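Local coordinates for beta-ketoacyl-[acyl-carrier-protein] synthase FabY (Pseudomonas aeruginosa, PDB 4CW4), which condenses acetyl-CoA with malonyl-acyl carrier protein to make the acetoacetyl-ACP primer that initiates fatty acid biosynthesis, at residues M194-T206 against Y585-Y598. Numbering follows the deposited sequence. Where two conformers were deposited one is given.
Sequences MSVVAATDAIRST and YDQRALQGDLEIIY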
loop_
_atom_site.group_PDB
_atom_site.type_symbol
_atom_site.label_atom_id
_atom_site.label_comp_id
_atom_site.label_asym_id
_atom_site.label_seq_id
_atom_site.Cartn_x
_atom_site.Cartn_y
_atom_site.Cartn_z
ATOM N N MET A 194 -1.062 17.580 -2.550
ATOM C CA MET A 194 -2.152 17.356 -3.487
ATOM C C MET A 194 -3.318 16.667 -2.807
ATOM O O MET A 194 -4.463 16.990 -3.077
ATOM C CB MET A 194 -1.662 16.557 -4.699
ATOM C CG MET A 194 -0.795 17.406 -5.624
ATOM S SD MET A 194 -0.062 16.548 -7.027
ATOM C CE MET A 194 -1.509 15.864 -7.835
ATOM N N SER A 195 -3.030 15.762 -1.881
ATOM C CA SER A 195 -4.097 15.055 -1.174
ATOM C C SER A 195 -4.884 16.019 -0.304
ATOM O O SER A 195 -6.108 15.991 -0.282
ATOM C CB SER A 195 -3.540 13.907 -0.315
ATOM O OG SER A 195 -4.606 13.164 0.256
ATOM N N VAL A 196 -4.175 16.863 0.441
ATOM C CA VAL A 196 -4.828 17.826 1.325
ATOM C C VAL A 196 -5.715 18.781 0.512
ATOM O O VAL A 196 -6.870 19.036 0.857
ATOM C CB VAL A 196 -3.767 18.595 2.161
ATOM C CG1 VAL A 196 -4.345 19.834 2.845
ATOM C CG2 VAL A 196 -3.117 17.655 3.176
ATOM N N VAL A 197 -5.178 19.291 -0.584
ATOM C CA VAL A 197 -5.919 20.258 -1.400
ATOM C C VAL A 197 -7.107 19.618 -2.132
ATOM O O VAL A 197 -8.210 20.194 -2.192
ATOM C CB VAL A 197 -4.956 20.994 -2.360
ATOM C CG1 VAL A 197 -5.686 21.856 -3.320
ATOM C CG2 VAL A 197 -3.953 21.806 -1.540
ATOM N N ALA A 198 -6.909 18.410 -2.648
ATOM C CA ALA A 198 -7.989 17.667 -3.286
ATOM C C ALA A 198 -9.082 17.277 -2.304
ATOM O O ALA A 198 -10.260 17.307 -2.642
ATOM C CB ALA A 198 -7.439 16.433 -3.983
ATOM N N ALA A 199 -8.699 16.855 -1.105
ATOM C CA ALA A 199 -9.695 16.417 -0.143
ATOM C C ALA A 199 -10.620 17.565 0.225
ATOM O O ALA A 199 -11.827 17.373 0.363
ATOM C CB ALA A 199 -9.046 15.817 1.094
ATOM N N THR A 200 -10.060 18.757 0.396
ATOM C CA THR A 200 -10.888 19.901 0.740
ATOM C C THR A 200 -11.883 20.160 -0.381
ATOM O O THR A 200 -13.065 20.386 -0.115
ATOM C CB THR A 200 -10.071 21.179 1.002
ATOM O OG1 THR A 200 -9.267 21.015 2.174
ATOM C CG2 THR A 200 -11.001 22.375 1.196
ATOM N N ASP A 201 -11.410 20.140 -1.626
ATOM C CA ASP A 201 -12.309 20.368 -2.776
ATOM C C ASP A 201 -13.477 19.369 -2.733
ATOM O O ASP A 201 -14.650 19.763 -2.861
ATOM C CB ASP A 201 -11.523 20.238 -4.080
ATOM C CG ASP A 201 -12.319 20.614 -5.299
ATOM O OD1 ASP A 201 -13.067 21.621 -5.270
ATOM O OD2 ASP A 201 -12.211 19.890 -6.304
ATOM N N ALA A 202 -13.178 18.086 -2.518
ATOM C CA ALA A 202 -14.237 17.070 -2.470
ATOM C C ALA A 202 -15.254 17.319 -1.339
ATOM O O ALA A 202 -16.468 17.210 -1.537
ATOM C CB ALA A 202 -13.639 15.676 -2.355
ATOM N N ILE A 203 -14.770 17.629 -0.144
ATOM C CA ILE A 203 -15.642 17.806 1.012
ATOM C C ILE A 203 -16.521 19.028 0.829
ATOM O O ILE A 203 -17.697 19.010 1.130
ATOM C CB ILE A 203 -14.780 17.945 2.296
ATOM C CG1 ILE A 203 -14.108 16.607 2.605
ATOM C CG2 ILE A 203 -15.599 18.454 3.481
ATOM C CD1 ILE A 203 -15.077 15.473 2.943
ATOM N N ARG A 204 -15.941 20.115 0.336
ATOM C CA ARG A 204 -16.703 21.342 0.164
ATOM C C ARG A 204 -17.707 21.245 -0.987
ATOM O O ARG A 204 -18.700 21.964 -1.004
ATOM C CB ARG A 204 -15.770 22.538 -0.050
ATOM C CG ARG A 204 -14.910 22.881 1.164
ATOM C CD ARG A 204 -14.200 24.190 1.016
ATOM N NE ARG A 204 -13.283 24.424 2.129
ATOM C CZ ARG A 204 -13.643 24.909 3.317
ATOM N NH1 ARG A 204 -14.913 25.234 3.557
ATOM N NH2 ARG A 204 -12.722 25.090 4.258
ATOM N N SER A 205 -17.453 20.355 -1.943
ATOM C CA SER A 205 -18.368 20.155 -3.062
ATOM C C SER A 205 -19.690 19.563 -2.616
ATOM O O SER A 205 -20.652 19.617 -3.355
ATOM C CB SER A 205 -17.772 19.227 -4.125
ATOM O OG SER A 205 -17.881 17.854 -3.758
ATOM N N THR A 206 -19.759 18.999 -1.412
ATOM C CA THR A 206 -21.011 18.395 -0.958
ATOM C C THR A 206 -22.093 19.407 -0.626
ATOM O O THR A 206 -23.256 19.045 -0.593
ATOM C CB THR A 206 -20.825 17.525 0.301
ATOM O OG1 THR A 206 -20.489 18.352 1.418
ATOM C CG2 THR A 206 -19.770 16.429 0.097
ATOM N N TYR A 585 -19.808 27.548 -2.865
ATOM C CA TYR A 585 -18.422 27.109 -2.819
ATOM C C TYR A 585 -17.790 27.178 -4.215
ATOM O O TYR A 585 -16.701 27.691 -4.373
ATOM C CB TYR A 585 -18.280 25.680 -2.227
ATOM C CG TYR A 585 -16.929 25.094 -2.559
ATOM C CD1 TYR A 585 -15.779 25.701 -2.103
ATOM C CD2 TYR A 585 -16.809 23.987 -3.378
ATOM C CE1 TYR A 585 -14.544 25.232 -2.446
ATOM C CE2 TYR A 585 -15.559 23.492 -3.737
ATOM C CZ TYR A 585 -14.435 24.139 -3.278
ATOM O OH TYR A 585 -13.187 23.677 -3.598
ATOM N N ASP A 586 -18.443 26.615 -5.217
ATOM C CA ASP A 586 -17.911 26.656 -6.584
ATOM C C ASP A 586 -17.581 28.103 -6.985
ATOM O O ASP A 586 -16.547 28.359 -7.568
ATOM C CB ASP A 586 -18.940 26.049 -7.546
ATOM C CG ASP A 586 -18.451 25.945 -8.977
ATOM O OD1 ASP A 586 -17.257 25.635 -9.212
ATOM O OD2 ASP A 586 -19.291 26.146 -9.883
ATOM N N GLN A 587 -18.458 29.048 -6.661
ATOM C CA GLN A 587 -18.205 30.456 -6.967
ATOM C C GLN A 587 -16.963 30.970 -6.268
ATOM O O GLN A 587 -16.182 31.718 -6.857
ATOM C CB GLN A 587 -19.400 31.299 -6.538
ATOM C CG GLN A 587 -20.606 31.151 -7.446
ATOM C CD GLN A 587 -20.494 32.025 -8.660
ATOM O OE1 GLN A 587 -20.611 33.262 -8.582
ATOM N NE2 GLN A 587 -20.244 31.405 -9.793
ATOM N N ARG A 588 -16.762 30.594 -5.005
ATOM C CA ARG A 588 -15.558 31.047 -4.324
ATOM C C ARG A 588 -14.320 30.411 -4.961
ATOM O O ARG A 588 -13.287 31.063 -5.130
ATOM C CB ARG A 588 -15.613 30.702 -2.830
ATOM C CG ARG A 588 -16.669 31.482 -2.002
ATOM C CD ARG A 588 -16.751 32.964 -2.330
ATOM N NE ARG A 588 -15.464 33.641 -2.221
ATOM C CZ ARG A 588 -15.099 34.675 -2.959
ATOM N NH1 ARG A 588 -15.917 35.178 -3.858
ATOM N NH2 ARG A 588 -13.910 35.207 -2.802
ATOM N N ALA A 589 -14.419 29.128 -5.290
ATOM C CA ALA A 589 -13.293 28.399 -5.865
ATOM C C ALA A 589 -12.877 29.006 -7.202
ATOM O O ALA A 589 -11.686 29.064 -7.516
ATOM C CB ALA A 589 -13.633 26.917 -5.996
ATOM N N LEU A 590 -13.856 29.481 -7.971
ATOM C CA LEU A 590 -13.589 30.112 -9.253
ATOM C C LEU A 590 -12.726 31.346 -9.045
ATOM O O LEU A 590 -11.886 31.672 -9.882
ATOM C CB LEU A 590 -14.895 30.482 -9.970
ATOM C CG LEU A 590 -15.598 29.294 -10.617
ATOM C CD1 LEU A 590 -17.046 29.630 -10.996
ATOM C CD2 LEU A 590 -14.817 28.816 -11.840
ATOM N N GLN A 591 -12.934 32.011 -7.913
ATOM C CA GLN A 591 -12.216 33.229 -7.574
ATOM C C GLN A 591 -10.864 32.950 -6.917
ATOM O O GLN A 591 -10.128 33.880 -6.581
ATOM C CB GLN A 591 -13.079 34.093 -6.651
ATOM C CG GLN A 591 -14.256 34.745 -7.343
ATOM C CD GLN A 591 -13.884 36.040 -8.011
ATOM O OE1 GLN A 591 -13.594 37.037 -7.343
ATOM N NE2 GLN A 591 -13.871 36.037 -9.339
ATOM N N GLY A 592 -10.532 31.674 -6.741
ATOM C CA GLY A 592 -9.294 31.295 -6.095
ATOM C C GLY A 592 -9.377 31.227 -4.580
ATOM O O GLY A 592 -8.361 31.116 -3.888
ATOM N N ASP A 593 -10.592 31.269 -4.055
ATOM C CA ASP A 593 -10.816 31.244 -2.618
ATOM C C ASP A 593 -11.174 29.825 -2.204
ATOM O O ASP A 593 -12.343 29.464 -2.148
ATOM C CB ASP A 593 -11.947 32.223 -2.304
ATOM C CG ASP A 593 -12.234 32.381 -0.822
ATOM O OD1 ASP A 593 -11.505 31.833 0.020
ATOM O OD2 ASP A 593 -13.206 33.102 -0.501
ATOM N N LEU A 594 -10.149 29.013 -1.954
ATOM C CA LEU A 594 -10.306 27.561 -1.812
ATOM C C LEU A 594 -10.397 27.108 -0.351
ATOM O O LEU A 594 -10.881 26.002 -0.069
ATOM C CB LEU A 594 -9.145 26.846 -2.514
ATOM C CG LEU A 594 -9.113 27.016 -4.033
ATOM C CD1 LEU A 594 -7.805 26.440 -4.606
ATOM C CD2 LEU A 594 -10.331 26.349 -4.663
ATOM N N GLU A 595 -9.930 27.970 0.555
ATOM C CA GLU A 595 -9.910 27.736 2.011
ATOM C C GLU A 595 -9.574 26.290 2.379
ATOM O O GLU A 595 -10.380 25.526 2.913
ATOM C CB GLU A 595 -11.209 28.215 2.669
ATOM C CG GLU A 595 -11.105 28.408 4.192
ATOM C CD GLU A 595 -10.220 29.578 4.615
ATOM O OE1 GLU A 595 -9.849 30.418 3.765
ATOM O OE2 GLU A 595 -9.879 29.646 5.827
ATOM N N ILE A 596 -8.336 25.926 2.103
ATOM C CA ILE A 596 -7.875 24.575 2.332
ATOM C C ILE A 596 -7.890 24.276 3.825
ATOM O O ILE A 596 -7.413 25.069 4.642
ATOM C CB ILE A 596 -6.453 24.382 1.736
ATOM C CG1 ILE A 596 -6.462 24.674 0.236
ATOM C CG2 ILE A 596 -5.936 22.981 2.034
ATOM C CD1 ILE A 596 -7.484 23.919 -0.561
ATOM N N ILE A 597 -8.417 23.108 4.162
ATOM C CA ILE A 597 -8.480 22.661 5.548
ATOM C C ILE A 597 -7.185 21.957 5.915
ATOM O O ILE A 597 -6.827 20.957 5.309
ATOM C CB ILE A 597 -9.654 21.675 5.753
ATOM C CG1 ILE A 597 -10.979 22.319 5.295
ATOM C CG2 ILE A 597 -9.714 21.234 7.223
ATOM C CD1 ILE A 597 -12.108 21.332 5.034
ATOM N N TYR A 598 -6.493 22.474 6.921
ATOM C CA TYR A 598 -5.274 21.853 7.426
ATOM C C TYR A 598 -5.188 22.185 8.911
ATOM O O TYR A 598 -4.653 23.225 9.311
ATOM C CB TYR A 598 -4.015 22.324 6.697
ATOM C CG TYR A 598 -2.759 21.615 7.181
ATOM C CD1 TYR A 598 -2.556 20.275 6.908
ATOM C CD2 TYR A 598 -1.784 22.286 7.908
ATOM C CE1 TYR A 598 -1.434 19.612 7.355
ATOM C CE2 TYR A 598 -0.649 21.634 8.354
ATOM C CZ TYR A 598 -0.485 20.294 8.081
ATOM O OH TYR A 598 0.632 19.624 8.515
#
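With CG trans to its backbone N (chi1 163°), Y585 turns one face of its ring to R204, whose CG is turned beside its own N. R204 CB sits 3.5 Å above the centroid of the Y585 ring in a CH-pi contact, and R204 CD lies near the ring's CE1. At the ring edge Y585 OH donates to the anti lone pair of D201 OD1 (2.7 Å), an oxygen that S25 OG also binds, while G17 N holds D201 OD2; the buried carboxylate is thus gripped at both oxygens. In the R204 conformer given, NH2 donates to E595 O (2.7 Å) from within the carbonyl plane, though that oxygen lies 27° out of the guanidinium plane, and NE adds a weak bond to it. I597 CD1 and E595 CB lie over opposite guanidinium faces. I597 N gives T200 OG1 a nearly straight bond (3.0 Å, 168°), tying the loop after the Schellman motif of helix 565-590 to helix 190-204. I596 completes the seam, its CG2 3.6 Å from V196 CG1 and its CD1 against V197. Helix 190-204 of the ketosynthase domain is flanked by helix 263-273 and strand 366-374, and strand 22-23 touches both segments through R23.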